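PDB 6LWT: superantigen-like protein SSL10 from Staphylococcus aureus subsp. aureus, which probably binds the Fc region of human IgG to block classical complement activation and interferes with plasma clotting by binding prothrombin and a coagulation factor. Local coordinates for residues A[16-19]-A[20-24]; A[35-38]-A[39-43]; A[110-113]-A[114-118]; A[136-139]-A[140-144]; A[176-180]-A[181-185]. All coordinates share one frame; numbering follows the deposited sequence.

Interaction 1 (A[16-19]-A[20-24]); sequences EALY and RYYTG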
# COMPACT_ATOMS: atom_id res chain seq x y z
N GLU A 16 17.84 3.17 4.23
CA GLU A 16 17.98 3.63 2.85
C GLU A 16 17.16 2.76 1.87
O GLU A 16 16.54 3.28 0.95
CB GLU A 16 19.47 3.66 2.42
CG GLU A 16 19.72 4.27 1.05
CD GLU A 16 19.21 5.70 0.89
OE1 GLU A 16 19.26 6.48 1.87
OE2 GLU A 16 18.79 6.05 -0.24
N ALA A 17 17.15 1.46 2.09
CA ALA A 17 16.35 0.55 1.27
C ALA A 17 14.86 0.90 1.37
O ALA A 17 14.15 0.86 0.37
CB ALA A 17 16.58 -0.89 1.68
N LEU A 18 14.40 1.25 2.56
CA LEU A 18 13.00 1.67 2.75
C LEU A 18 12.70 2.98 2.03
O LEU A 18 11.67 3.11 1.38
CB LEU A 18 12.64 1.74 4.24
CG LEU A 18 12.59 0.39 4.96
CD1 LEU A 18 12.63 0.53 6.47
CD2 LEU A 18 11.35 -0.40 4.53
N TYR A 19 13.63 3.94 2.13
CA TYR A 19 13.49 5.21 1.44
C TYR A 19 13.34 5.01 -0.07
O TYR A 19 12.45 5.59 -0.71
CB TYR A 19 14.70 6.11 1.75
CG TYR A 19 14.71 7.35 0.91
CD1 TYR A 19 13.74 8.33 1.10
CD2 TYR A 19 15.66 7.55 -0.09
CE1 TYR A 19 13.70 9.46 0.31
CE2 TYR A 19 15.64 8.68 -0.89
CZ TYR A 19 14.66 9.64 -0.69
OH TYR A 19 14.62 10.78 -1.46
N ARG A 20 14.21 4.19 -0.63
CA ARG A 20 14.18 3.92 -2.05
C ARG A 20 12.89 3.19 -2.45
O ARG A 20 12.26 3.58 -3.42
CB ARG A 20 15.45 3.16 -2.52
CG ARG A 20 16.76 3.95 -2.42
CD ARG A 20 16.71 5.40 -2.92
NE ARG A 20 16.36 5.54 -4.35
CZ ARG A 20 17.20 5.45 -5.38
NH1 ARG A 20 18.51 5.21 -5.21
NH2 ARG A 20 16.74 5.59 -6.62
N TYR A 21 12.50 2.17 -1.69
CA TYR A 21 11.30 1.39 -2.04
C TYR A 21 10.05 2.25 -2.06
O TYR A 21 9.27 2.21 -3.01
CB TYR A 21 11.11 0.21 -1.10
CG TYR A 21 9.92 -0.64 -1.46
CD1 TYR A 21 9.98 -1.55 -2.52
CD2 TYR A 21 8.71 -0.50 -0.78
CE1 TYR A 21 8.87 -2.32 -2.87
CE2 TYR A 21 7.59 -1.26 -1.13
CZ TYR A 21 7.68 -2.19 -2.14
OH TYR A 21 6.58 -2.94 -2.48
N TYR A 22 9.88 3.04 -1.00
CA TYR A 22 8.67 3.83 -0.80
C TYR A 22 8.68 5.19 -1.51
O TYR A 22 7.71 5.93 -1.40
CB TYR A 22 8.39 3.96 0.71
CG TYR A 22 7.79 2.70 1.31
CD1 TYR A 22 6.48 2.33 0.99
CD2 TYR A 22 8.52 1.87 2.18
CE1 TYR A 22 5.92 1.18 1.50
CE2 TYR A 22 7.97 0.70 2.69
CZ TYR A 22 6.66 0.37 2.36
OH TYR A 22 6.07 -0.75 2.87
N THR A 23 9.73 5.49 -2.28
CA THR A 23 9.71 6.61 -3.25
C THR A 23 9.97 6.10 -4.69
O THR A 23 10.38 6.88 -5.55
CB THR A 23 10.77 7.67 -2.89
OG1 THR A 23 12.06 7.07 -2.82
CG2 THR A 23 10.45 8.30 -1.54
N GLY A 24 9.71 4.82 -4.94
CA GLY A 24 10.00 4.19 -6.25
C GLY A 24 8.90 4.38 -7.27
O GLY A 24 8.04 5.26 -7.13
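Thr23 folds its hydroxyl back on Tyr19. Thr23 OG1 donates to Tyr19 O at 2.6 Å, approaching 28° out of the carbonyl plane. The chi1 of 56° sets OG1 between the backbone N and the carbonyl carbon, and this turns it toward the preceding turn. The same carbonyl also receives a weak bond from Thr23 N, so one oxygen serves two donors of one residue. Thr23 OG1 also sits over the centre of one face of the Tyr19 ring, 4.1 Å above its plane. At the rim of that ring, Tyr19 CE1 touches the methyl Thr23 CG2 at 3.9 Å. With CG anti to the backbone N (chi1 172°), the Tyr19 ring swings to the side of its own carbonyl carbon, where Thr23 can reach its face.

Glu16 and Arg20 run side by side one turn apart and point the same way. Their contact is made by the aliphatic part of the arginine: Glu16 OE2 lies 3.5 Å from Arg20 CD. The charged ends do not pair, since Glu16 OE2 and Arg20 NE remain 4.8 Å apart. Leu18 and Tyr22 are likewise aligned, with Leu18 CD2 against Tyr22 CE2 at 4.0 Å. Regular i to i+4 backbone bonds join Glu16 to Arg20, Ala17 to Tyr21 and Leu18 to Tyr22.

Tyr22 OH bonds to Asp137 of helix 133-148 and to the backbone N of Leu178, while Tyr21 OH bonds to Glu78. Helix 14-22 thus packs on helix 133-148 through Tyr19, Tyr22 and Thr23, which all touch Ile145.

Interaction 2 (A[35-38]-A[39-43]); sequences LKHG and KNNLR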
# COMPACT_ATOMS: atom_id res chain seq x y z
N LEU A 35 -4.72 -11.90 -17.66
CA LEU A 35 -4.79 -13.37 -17.71
C LEU A 35 -3.96 -13.95 -16.59
O LEU A 35 -2.88 -13.45 -16.26
CB LEU A 35 -4.24 -13.94 -19.04
CG LEU A 35 -4.71 -13.38 -20.39
CD1 LEU A 35 -4.24 -14.32 -21.50
CD2 LEU A 35 -6.22 -13.21 -20.47
N LYS A 36 -4.43 -15.07 -16.06
CA LYS A 36 -3.65 -15.87 -15.13
C LYS A 36 -2.37 -16.34 -15.82
O LYS A 36 -2.41 -16.70 -17.00
CB LYS A 36 -4.44 -17.10 -14.71
CG LYS A 36 -4.06 -17.66 -13.36
CD LYS A 36 -5.03 -17.18 -12.29
CE LYS A 36 -4.85 -17.93 -10.99
NZ LYS A 36 -6.13 -17.90 -10.22
N HIS A 37 -1.27 -16.33 -15.08
CA HIS A 37 -0.02 -16.94 -15.50
C HIS A 37 0.46 -17.86 -14.38
O HIS A 37 0.62 -17.43 -13.23
CB HIS A 37 1.05 -15.88 -15.82
CG HIS A 37 2.40 -16.47 -16.06
ND1 HIS A 37 3.45 -16.31 -15.18
CD2 HIS A 37 2.85 -17.29 -17.03
CE1 HIS A 37 4.50 -16.96 -15.63
NE2 HIS A 37 4.16 -17.57 -16.74
N GLY A 38 0.66 -19.14 -14.70
CA GLY A 38 0.95 -20.15 -13.68
C GLY A 38 -0.21 -20.20 -12.70
O GLY A 38 -1.32 -19.79 -13.03
N LYS A 39 0.07 -20.64 -11.47
CA LYS A 39 -0.98 -20.77 -10.46
C LYS A 39 -1.31 -19.45 -9.76
O LYS A 39 -2.46 -19.21 -9.45
CB LYS A 39 -0.64 -21.88 -9.44
CG LYS A 39 -1.16 -23.27 -9.83
CD LYS A 39 -2.68 -23.28 -10.00
CE LYS A 39 -3.35 -24.61 -9.66
NZ LYS A 39 -3.45 -25.52 -10.84
N ASN A 40 -0.31 -18.59 -9.54
CA ASN A 40 -0.50 -17.41 -8.68
C ASN A 40 0.05 -16.08 -9.22
O ASN A 40 0.50 -15.23 -8.45
CB ASN A 40 0.03 -17.68 -7.28
CG ASN A 40 1.34 -18.41 -7.28
OD1 ASN A 40 2.32 -17.94 -7.84
ND2 ASN A 40 1.37 -19.58 -6.66
N ASN A 41 -0.06 -15.88 -10.54
CA ASN A 41 0.25 -14.57 -11.12
C ASN A 41 -0.84 -14.12 -12.07
O ASN A 41 -1.63 -14.93 -12.58
CB ASN A 41 1.61 -14.56 -11.83
CG ASN A 41 2.76 -14.95 -10.93
OD1 ASN A 41 3.34 -14.12 -10.24
ND2 ASN A 41 3.13 -16.21 -10.97
N LEU A 42 -0.86 -12.82 -12.31
CA LEU A 42 -1.62 -12.24 -13.38
C LEU A 42 -0.64 -11.53 -14.29
O LEU A 42 0.38 -11.00 -13.82
CB LEU A 42 -2.62 -11.22 -12.86
CG LEU A 42 -3.71 -11.72 -11.92
CD1 LEU A 42 -4.59 -10.55 -11.52
CD2 LEU A 42 -4.51 -12.82 -12.59
N ARG A 43 -0.97 -11.50 -15.59
CA ARG A 43 -0.21 -10.75 -16.57
C ARG A 43 -1.09 -9.86 -17.41
O ARG A 43 -2.17 -10.24 -17.86
CB ARG A 43 0.55 -11.69 -17.49
CG ARG A 43 1.73 -12.36 -16.82
CD ARG A 43 2.50 -13.19 -17.85
NE ARG A 43 3.81 -13.54 -17.34
CZ ARG A 43 4.78 -14.11 -18.05
NH1 ARG A 43 4.59 -14.42 -19.33
NH2 ARG A 43 5.93 -14.38 -17.47
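Arg43 reaches back along the hairpin and lays its guanidinium flat on the ring of His37. Its chain starts with CG anti to the carbonyl carbon (chi1 -72°) and then runs extended to NE. Arg43 CB passes near Leu35 O. Arg43 CG then meets His37 CB at 3.7 Å, and CD lies against the same CB and against His37 CG. Arg43 NE sits over one face of the imidazole, offset toward its rim and 3.5 Å from His37 CG. Arg43 CZ covers His37 CE1 and NE2. At the tip, Arg43 NH2 lies 3.5 Å from His37 CE1, and NH1 is a little farther off, near His37 CD2 and NE2. The two planes are 16° apart, with centres separated by 3.6 Å.

The hairpin formed by strands 32-37 and 41-46 carries this stack. Leu35 and Arg43 are a hydrogen-bonded antiparallel pair; Arg43 N donates to Leu35 O at 2.8 Å. His37 and Asn41 form the next such pair, but the return bond from Asn41 N is weak. Gly38, with positive phi, begins the turn. On the other face, with Lys36, Leu42 places CD2 4.1 Å from Lys36 CA. This face is backed by Tyr68.

Arg43 NE also donates to Gln52 OE1 on the neighbouring strand 49-54. That bond would help fix the rotation of the guanidinium. The stack uses the flat face of the cation while leaving its in-plane N-H groups available for bonding. A positive charge this near would probably disfavour protonation of His37.

Interaction 3 (A[110-113]-A[114-118]); sequences SKEK and GEDAF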
# COMPACT_ATOMS: atom_id res chain seq x y z
N SER A 110 2.16 11.78 15.90
CA SER A 110 2.96 12.09 17.07
C SER A 110 4.42 11.93 16.65
O SER A 110 4.84 10.83 16.28
CB SER A 110 2.63 11.15 18.20
OG SER A 110 3.64 11.25 19.20
N LYS A 111 5.18 13.03 16.67
CA LYS A 111 6.56 13.02 16.18
C LYS A 111 7.55 13.83 17.03
O LYS A 111 8.57 14.25 16.50
CB LYS A 111 6.59 13.51 14.73
CG LYS A 111 6.03 14.91 14.52
CD LYS A 111 6.46 15.50 13.19
CE LYS A 111 5.66 16.74 12.83
NZ LYS A 111 6.05 17.93 13.65
N GLU A 112 7.26 14.04 18.31
CA GLU A 112 8.21 14.70 19.22
C GLU A 112 9.18 13.67 19.82
O GLU A 112 8.78 12.56 20.16
CB GLU A 112 7.49 15.41 20.36
CG GLU A 112 6.33 16.31 19.95
CD GLU A 112 6.66 17.28 18.84
OE1 GLU A 112 5.87 17.39 17.91
OE2 GLU A 112 7.73 17.92 18.88
N LYS A 113 10.45 14.04 19.93
CA LYS A 113 11.41 13.20 20.68
C LYS A 113 11.01 13.14 22.17
O LYS A 113 10.58 14.14 22.75
CB LYS A 113 12.83 13.73 20.55
CG LYS A 113 13.43 13.62 19.16
CD LYS A 113 14.92 13.96 19.16
CE LYS A 113 15.73 13.05 18.24
NZ LYS A 113 15.49 13.29 16.78
N GLY A 114 11.13 11.96 22.76
CA GLY A 114 10.83 11.79 24.19
C GLY A 114 9.35 11.77 24.53
O GLY A 114 8.52 11.32 23.72
N GLU A 115 9.02 12.27 25.72
CA GLU A 115 7.69 12.12 26.32
C GLU A 115 6.61 13.01 25.69
O GLU A 115 5.45 12.61 25.69
CB GLU A 115 7.72 12.46 27.83
CG GLU A 115 8.34 11.42 28.75
CD GLU A 115 8.37 11.90 30.21
OE1 GLU A 115 7.31 12.28 30.74
OE2 GLU A 115 9.46 11.90 30.82
N ASP A 116 6.98 14.21 25.23
CA ASP A 116 6.01 15.23 24.75
C ASP A 116 4.93 14.58 23.88
O ASP A 116 5.21 14.07 22.80
CB ASP A 116 6.73 16.35 23.98
CG ASP A 116 5.83 17.54 23.61
OD1 ASP A 116 4.58 17.43 23.51
OD2 ASP A 116 6.38 18.64 23.37
N ALA A 117 3.70 14.61 24.39
CA ALA A 117 2.53 13.99 23.77
C ALA A 117 1.82 14.87 22.75
O ALA A 117 0.68 14.56 22.38
CB ALA A 117 1.54 13.54 24.85
N PHE A 118 2.45 15.95 22.29
CA PHE A 118 1.84 16.81 21.28
C PHE A 118 1.45 16.00 20.02
O PHE A 118 2.26 15.23 19.51
CB PHE A 118 2.79 17.94 20.89
CG PHE A 118 2.23 18.87 19.88
CD1 PHE A 118 1.41 19.92 20.26
CD2 PHE A 118 2.48 18.69 18.52
CE1 PHE A 118 0.87 20.78 19.32
CE2 PHE A 118 1.93 19.54 17.58
CZ PHE A 118 1.12 20.58 17.98
O HOH W 1 4.23 13.65 20.26
O HOH W 2 3.89 15.56 17.29
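An Asx turn shapes the loop between strands 106-110 and 120-123 of the beta-grasp domain, where Glu112 packs against Asp116 and Phe118. In the turn, Asp116 OD1 accepts from Phe118 N at 2.9 Å. The donor meets the anti side of the oxygen, 28° out of the carboxylate plane. Asp116 CG is anti to its own backbone N (chi1 -172°), which brings OD1 within reach of the amide two residues on.

Glu112 and Asp116 lie alongside each other and point the same way. They touch through their methylenes, Glu112 CB to Asp116 CB at 3.8 Å. Glu112 CB also rests 3.6 Å from Asp116 O. The glutamate chain bends at chi2. Its carboxylate then crosses the Phe118 side chain, with its plane 85° from that of the ring and OE1 3.7 Å from Phe118 CD2.

No direct hydrogen bond joins the two halves, 110-113 and 114-118. Two waters do so instead. One takes a bond from Ser110 OG at 2.7 Å and donates to Asp116 O and Phe118 O. The other accepts from Lys111 N and donates to Glu112 OE1 and, at 2.8 Å, to Phe118 O.

Phe118 O thus receives two water bonds. The two carboxylates, with Glu112 OE2 and Asp116 OD2 4.7 Å apart, probably disfavour each other mildly. Their bonds to an amide and a water would offset part of that cost.

Interaction 4 (A[136-139]-A[140-144]); sequences LDYK and LRKHL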
# COMPACT_ATOMS: atom_id res chain seq x y z
N LEU A 136 -2.64 1.60 0.71
CA LEU A 136 -2.75 2.46 1.88
C LEU A 136 -1.41 2.57 2.59
O LEU A 136 -0.94 3.67 2.88
CB LEU A 136 -3.85 1.96 2.82
CG LEU A 136 -4.23 2.91 3.97
CD1 LEU A 136 -4.47 4.34 3.50
CD2 LEU A 136 -5.45 2.35 4.66
N ASP A 137 -0.75 1.43 2.79
CA ASP A 137 0.59 1.41 3.36
C ASP A 137 1.55 2.30 2.57
O ASP A 137 2.19 3.19 3.13
CB ASP A 137 1.12 -0.03 3.40
CG ASP A 137 2.58 -0.12 3.79
OD1 ASP A 137 2.92 0.14 4.97
OD2 ASP A 137 3.41 -0.47 2.91
N TYR A 138 1.62 2.05 1.27
CA TYR A 138 2.53 2.80 0.41
C TYR A 138 2.28 4.30 0.43
O TYR A 138 3.22 5.08 0.62
CB TYR A 138 2.47 2.29 -1.03
CG TYR A 138 3.61 2.83 -1.87
CD1 TYR A 138 3.55 4.11 -2.45
CD2 TYR A 138 4.76 2.07 -2.08
CE1 TYR A 138 4.61 4.60 -3.20
CE2 TYR A 138 5.81 2.55 -2.83
CZ TYR A 138 5.73 3.80 -3.39
OH TYR A 138 6.79 4.26 -4.13
N LYS A 139 1.04 4.70 0.21
CA LYS A 139 0.73 6.11 0.13
C LYS A 139 0.89 6.81 1.48
O LYS A 139 1.30 7.97 1.51
CB LYS A 139 -0.66 6.34 -0.42
CG LYS A 139 -0.74 6.05 -1.91
CD LYS A 139 -2.13 6.35 -2.43
CE LYS A 139 -2.11 6.36 -3.94
NZ LYS A 139 -3.45 6.72 -4.45
N LEU A 140 0.55 6.13 2.57
CA LEU A 140 0.80 6.69 3.90
C LEU A 140 2.31 6.90 4.13
O LEU A 140 2.71 7.96 4.62
CB LEU A 140 0.19 5.82 5.00
CG LEU A 140 -1.33 5.96 5.18
CD1 LEU A 140 -1.89 4.86 6.08
CD2 LEU A 140 -1.65 7.35 5.73
N ARG A 141 3.14 5.93 3.75
CA ARG A 141 4.57 6.12 3.93
C ARG A 141 5.14 7.22 3.07
O ARG A 141 5.95 8.02 3.56
CB ARG A 141 5.36 4.82 3.76
CG ARG A 141 4.94 3.79 4.78
CD ARG A 141 5.97 2.69 4.92
NE ARG A 141 5.37 1.41 5.36
CZ ARG A 141 6.04 0.43 5.97
NH1 ARG A 141 5.40 -0.69 6.27
NH2 ARG A 141 7.34 0.55 6.27
N LYS A 142 4.71 7.29 1.82
CA LYS A 142 5.14 8.38 0.93
C LYS A 142 4.77 9.75 1.49
O LYS A 142 5.60 10.69 1.46
CB LYS A 142 4.57 8.21 -0.47
CG LYS A 142 5.23 9.13 -1.50
CD LYS A 142 4.67 8.86 -2.90
CE LYS A 142 3.31 9.51 -3.07
NZ LYS A 142 2.85 9.53 -4.49
N HIS A 143 3.55 9.86 2.01
CA HIS A 143 3.10 11.05 2.74
C HIS A 143 4.03 11.41 3.90
O HIS A 143 4.44 12.58 4.03
CB HIS A 143 1.65 10.86 3.23
CG HIS A 143 1.08 12.04 3.95
ND1 HIS A 143 0.98 12.10 5.32
CD2 HIS A 143 0.59 13.22 3.48
CE1 HIS A 143 0.45 13.25 5.67
NE2 HIS A 143 0.20 13.95 4.58
N LEU A 144 4.41 10.42 4.71
CA LEU A 144 5.28 10.67 5.85
C LEU A 144 6.70 10.98 5.42
O LEU A 144 7.39 11.76 6.08
CB LEU A 144 5.28 9.49 6.80
CG LEU A 144 3.93 9.10 7.44
CD1 LEU A 144 4.12 7.80 8.19
CD2 LEU A 144 3.41 10.19 8.36
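Asp137 and Arg141 form a salt bridge one turn apart on helix 133-148, the long helix of the beta-grasp domain. A single oxygen takes both bonds: Asp137 OD1 accepts from Arg141 NE at 2.8 Å and from Arg141 NH1 at 2.9 Å. It lies in the guanidinium plane, at the edge bearing these two nitrogens. The carboxylate is turned 84° from that plane, and both donors reach OD1 on its syn side. Asp137 CG stands anti to the backbone N (chi1 172°), and Arg141 extends from CG to NE to meet it.

Both groups have further partners. Asp137 OD2 is held by Tyr22, while Arg141 NH2 bonds to Tyr151 OH and Ser176 O. These partners would hold the buried ion pair in a fixed orientation and probably favour its charged form. Lys139 points elsewhere and pairs with Glu28 and Glu135.

Backbone bonds of the i to i+4 kind run through the segment, among them Lys142 N to Tyr138 O at 2.9 Å. The apolar side of the helix faces the five-stranded sheet. Leu136 and Leu140 lie there side by side, both touching Ile162, with Leu140 also on Ile195. With CG anti to the carbonyl carbon (chi1 -77°), Leu140 leans back along the helix and packs CD1 on Leu136 CD1 at 3.7 Å.

Interaction 5 (A[176-180]-A[181-185]); sequences SKLKF and KYMGE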
# COMPACT_ATOMS: atom_id res chain seq x y z
N SER A 176 10.25 -1.96 8.86
CA SER A 176 10.42 -2.85 7.72
C SER A 176 9.39 -2.65 6.64
O SER A 176 8.37 -1.95 6.81
CB SER A 176 10.42 -4.30 8.20
OG SER A 176 9.28 -4.55 8.98
N LYS A 177 9.66 -3.29 5.51
CA LYS A 177 8.73 -3.26 4.38
C LYS A 177 7.47 -4.03 4.75
O LYS A 177 7.55 -5.01 5.49
CB LYS A 177 9.36 -3.85 3.12
CG LYS A 177 8.70 -3.38 1.84
CD LYS A 177 8.81 -4.33 0.64
CE LYS A 177 10.15 -4.27 -0.06
NZ LYS A 177 10.15 -5.11 -1.29
N LEU A 178 6.31 -3.61 4.26
CA LEU A 178 5.12 -4.44 4.40
C LEU A 178 5.42 -5.81 3.77
O LEU A 178 6.02 -5.86 2.71
CB LEU A 178 3.91 -3.83 3.69
CG LEU A 178 2.57 -4.56 3.83
CD1 LEU A 178 2.08 -4.55 5.26
CD2 LEU A 178 1.53 -3.92 2.94
N LYS A 179 5.02 -6.89 4.42
CA LYS A 179 5.24 -8.22 3.84
C LYS A 179 4.35 -8.51 2.67
O LYS A 179 3.18 -8.08 2.64
CB LYS A 179 5.08 -9.30 4.90
CG LYS A 179 6.21 -9.19 5.92
CD LYS A 179 6.44 -10.50 6.62
CE LYS A 179 7.62 -10.38 7.58
NZ LYS A 179 7.44 -11.38 8.66
N PHE A 180 4.88 -9.29 1.71
CA PHE A 180 4.13 -9.63 0.50
C PHE A 180 2.80 -10.29 0.83
O PHE A 180 1.78 -9.97 0.20
CB PHE A 180 4.93 -10.58 -0.42
CG PHE A 180 6.08 -9.92 -1.19
CD1 PHE A 180 6.30 -8.55 -1.18
CD2 PHE A 180 6.90 -10.72 -2.00
CE1 PHE A 180 7.33 -7.99 -1.92
CE2 PHE A 180 7.93 -10.16 -2.74
CZ PHE A 180 8.15 -8.79 -2.70
N LYS A 181 2.79 -11.14 1.85
CA LYS A 181 1.59 -11.90 2.21
C LYS A 181 0.38 -11.02 2.58
O LYS A 181 -0.75 -11.51 2.54
CB LYS A 181 1.88 -12.89 3.35
CG LYS A 181 2.13 -12.25 4.72
CD LYS A 181 2.33 -13.29 5.81
CE LYS A 181 3.77 -13.42 6.26
NZ LYS A 181 3.84 -13.72 7.72
N TYR A 182 0.62 -9.75 2.93
CA TYR A 182 -0.45 -8.82 3.30
C TYR A 182 -0.85 -7.83 2.21
O TYR A 182 -1.75 -7.01 2.44
CB TYR A 182 -0.05 -8.04 4.57
CG TYR A 182 0.26 -8.94 5.74
CD1 TYR A 182 -0.68 -9.86 6.19
CD2 TYR A 182 1.50 -8.89 6.40
CE1 TYR A 182 -0.41 -10.71 7.26
CE2 TYR A 182 1.77 -9.73 7.48
CZ TYR A 182 0.82 -10.64 7.89
OH TYR A 182 1.06 -11.51 8.94
N MET A 183 -0.22 -7.90 1.04
CA MET A 183 -0.43 -6.90 -0.00
C MET A 183 -1.68 -7.12 -0.84
O MET A 183 -2.00 -6.29 -1.68
CB MET A 183 0.80 -6.82 -0.92
CG MET A 183 1.97 -6.16 -0.23
SD MET A 183 3.41 -6.11 -1.28
CE MET A 183 4.51 -5.16 -0.26
N GLY A 184 -2.40 -8.21 -0.59
CA GLY A 184 -3.66 -8.44 -1.27
C GLY A 184 -4.90 -8.07 -0.48
O GLY A 184 -5.95 -7.93 -1.10
N GLU A 185 -4.79 -7.95 0.85
CA GLU A 185 -5.89 -7.55 1.77
C GLU A 185 -6.63 -6.32 1.25
O GLU A 185 -5.96 -5.33 0.94
CB GLU A 185 -5.34 -7.16 3.15
CG GLU A 185 -5.05 -8.28 4.14
CD GLU A 185 -6.08 -8.43 5.26
OE1 GLU A 185 -5.99 -9.46 5.95
OE2 GLU A 185 -6.97 -7.57 5.47
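Met183 N donates to Phe180 O at 3.0 Å, the shorter of two bonds that close a tight turn here. The other runs from Tyr182 N to Lys179 O at 3.1 Å. In each case the donor stands well above the carbonyl plane, by 54° and 50°.

Met183 runs extended beyond CG, back along Phe180 and Leu178. Its SD lies 3.8 Å from Phe180 CD1, a Met-aromatic contact met obliquely to the ring. Its methyl CE reaches Leu178 O at 3.4 Å. Leu178 slides past Met183 in the opposite direction, with CD2 on Met183 CG at 3.9 Å, and its other methyl, CD1, meets Tyr182 CB.

Lys179 and Lys181 lie side by side, their NZ atoms 4.4 Å apart, so the like charges probably repel. Over one face of the Tyr182 ring sits Lys181 CG.

Phe180 and Met183 both pack on Val89 of strand 85-93, and Met183 also touches Tyr21. Lys181 O accepts from Asn58 ND2. The i to i+3 bonds mark a short 3-10 segment, set in the connection between strands 169-173 and 186-188 where the beta-grasp domain meets the OB-fold domain.

In the fold
Interaction 4 is the buried one, with its ion pair inside the fold. Interactions 1 and 5 are partly buried and join it directly, linked through Tyr22, Asp137, Arg141 and the backbone of 176-178. Helix 14-22, helix 133-148 and the 176-185 connection therefore share one polar network. Interactions 2 and 3 are surface contacts on opposite sides of the chain's centre, with centres about 46 Å apart. One is an OB-fold hairpin that relies on strand pairing and a cation stack. The other, a beta-grasp loop, is joined across its halves by water and shaped by an Asx turn. Interactions 1 and 4 use i to i+4 helical bonds, whereas interaction 5 uses i to i+3 bonds.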